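Local coordinates for INSIG protein homolog (Mycobacterium vanbaalenii PYR-1, PDB 4XU6) that binds diacylglycerol within the membrane, as a homotrimeric bacterial member of the Insig family of six-helix membrane proteins, at residues 24-28 and 29-33. Sequence-based numbering, arbitrary orientation.
Sequences HSHVV and TGTTV
Ser25 and Thr29 meet one turn apart at the end of helix 5-29. Ser25 O takes two bonds from Thr29. Thr29 N donates to Ser25 O at 3.2 Å. Thr29 OG1 donates to Ser25 O at 2.8 Å. Thr29 OG1 can fold back this way because it sits between its own N and carbonyl carbon (chi1 56°). Thr29 OG1 also accepts a bond of 2.9 Å from Thr31 OG1, so the two threonines are joined across the turn. The Ser25 hydroxyl itself turns back to Ile21 O.

His26 sends its ring past Thr31. CG2 of Thr31 lies over one face of the His26 ring, 3.8 Å from the ring centroid and offset toward the rim, a CH-pi contact. With Thr31 OG1 beside its own N (chi1 -58°), CG2 stands anti to that N, over the ring, and OG1 is left to reach Thr29 OG1. The ring is also held by Thr93 through NE2 and meets Tyr90 edge-to-face. His26 binds diacylglycerol, and here its side chain touches a tridecanoic acid. Its carbonyl O receives weak bonds from Thr31 N and Thr32 N.

The helix ends in a Schellman motif. Gly30 is the first residue to leave helical angles, with positive phi (82°), and the chain makes bonds back into the last turn. It then turns into strand 32-34, which pairs antiparallel with strand 148-150. That strand carries Tyr150, another residue that binds diacylglycerol.

Val27 O accepts a bond from Gly30 N at 3.0 Å, with the donor well above the carbonyl plane. A water donates to this oxygen and to Thr32 O, bridging the helix end and the strand. Val27 CG2 lies 3.9 Å from Thr32 OG1, the two side chains crossing at about a right angle.

Val28 rests on Pro100 of the second subunit, as does Thr29.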
loop_
_atom_site.group_PDB
_atom_site.type_symbol
_atom_site.label_atom_id
_atom_site.label_comp_id
_atom_site.label_asym_id
_atom_site.label_seq_id
_atom_site.Cartn_x
_atom_site.Cartn_y
_atom_site.Cartn_z
ATOM N N HIS A 24 15.391 14.017 -1.532
ATOM C CA HIS A 24 16.330 13.399 -2.462
ATOM C C HIS A 24 15.575 12.621 -3.544
ATOM O O HIS A 24 15.918 12.686 -4.722
ATOM C CB HIS A 24 17.291 12.443 -1.761
ATOM C CG HIS A 24 18.039 11.572 -2.723
ATOM N ND1 HIS A 24 19.085 12.042 -3.487
ATOM C CD2 HIS A 24 17.846 10.284 -3.099
ATOM C CE1 HIS A 24 19.529 11.072 -4.270
ATOM N NE2 HIS A 24 18.791 9.997 -4.059
ATOM N N SER A 25 14.543 11.887 -3.137
ATOM C CA SER A 25 13.737 11.118 -4.084
ATOM C C SER A 25 13.093 12.018 -5.141
ATOM O O SER A 25 13.120 11.702 -6.332
ATOM C CB SER A 25 12.672 10.304 -3.341
ATOM O OG SER A 25 13.282 9.342 -2.498
ATOM N N HIS A 26 12.521 13.145 -4.715
ATOM C CA HIS A 26 11.957 14.110 -5.664
ATOM C C HIS A 26 13.007 14.683 -6.620
ATOM O O HIS A 26 12.766 14.805 -7.824
ATOM C CB HIS A 26 11.251 15.254 -4.924
ATOM C CG HIS A 26 9.845 14.927 -4.523
ATOM N ND1 HIS A 26 9.076 15.762 -3.740
ATOM C CD2 HIS A 26 9.065 13.858 -4.813
ATOM C CE1 HIS A 26 7.885 15.214 -3.557
ATOM N NE2 HIS A 26 7.852 14.060 -4.200
ATOM N N VAL A 27 14.170 15.038 -6.085
ATOM C CA VAL A 27 15.216 15.628 -6.928
ATOM C C VAL A 27 15.754 14.628 -7.955
ATOM O O VAL A 27 15.838 14.944 -9.152
ATOM C CB VAL A 27 16.361 16.231 -6.089
ATOM C CG1 VAL A 27 17.565 16.601 -6.977
ATOM C CG2 VAL A 27 15.863 17.464 -5.324
ATOM N N VAL A 28 16.083 13.421 -7.501
ATOM C CA VAL A 28 16.708 12.427 -8.374
ATOM C C VAL A 28 15.750 11.904 -9.448
ATOM O O VAL A 28 16.181 11.458 -10.507
ATOM C CB VAL A 28 17.338 11.247 -7.572
ATOM C CG1 VAL A 28 16.249 10.308 -7.025
ATOM C CG2 VAL A 28 18.317 10.479 -8.445
ATOM N N THR A 29 14.446 11.977 -9.198
ATOM C CA THR A 29 13.482 11.544 -10.203
ATOM C C THR A 29 13.044 12.707 -11.084
ATOM O O THR A 29 12.319 12.507 -12.055
ATOM C CB THR A 29 12.201 10.954 -9.572
ATOM O OG1 THR A 29 11.631 11.921 -8.686
ATOM C CG2 THR A 29 12.499 9.677 -8.813
ATOM N N GLY A 30 13.454 13.923 -10.732
ATOM C CA GLY A 30 13.054 15.093 -11.502
ATOM C C GLY A 30 11.670 15.628 -11.161
ATOM O O GLY A 30 11.092 16.418 -11.916
ATOM N N THR A 31 11.125 15.197 -10.027
ATOM C CA THR A 31 9.837 15.720 -9.567
ATOM C C THR A 31 9.988 17.210 -9.271
ATOM O O THR A 31 9.101 18.009 -9.576
ATOM C CB THR A 31 9.355 14.998 -8.283
ATOM O OG1 THR A 31 9.247 13.588 -8.529
ATOM C CG2 THR A 31 7.992 15.544 -7.814
ATOM N N THR A 32 11.113 17.568 -8.654
ATOM C CA THR A 32 11.427 18.964 -8.371
ATOM C C THR A 32 12.853 19.248 -8.810
ATOM O O THR A 32 13.647 18.317 -9.016
ATOM C CB THR A 32 11.323 19.302 -6.865
ATOM O OG1 THR A 32 12.205 18.451 -6.108
ATOM C CG2 THR A 32 9.886 19.141 -6.353
ATOM N N VAL A 33 13.168 20.536 -8.951
ATOM C CA VAL A 33 14.523 20.990 -9.280
ATOM C C VAL A 33 14.793 22.237 -8.460
ATOM O O VAL A 33 13.973 23.151 -8.464
ATOM C CB VAL A 33 14.635 21.418 -10.766
ATOM C CG1 VAL A 33 16.053 21.928 -11.076
ATOM C CG2 VAL A 33 14.259 20.287 -11.700
HETATM O O HOH W 1 15.802 17.314 -10.286
#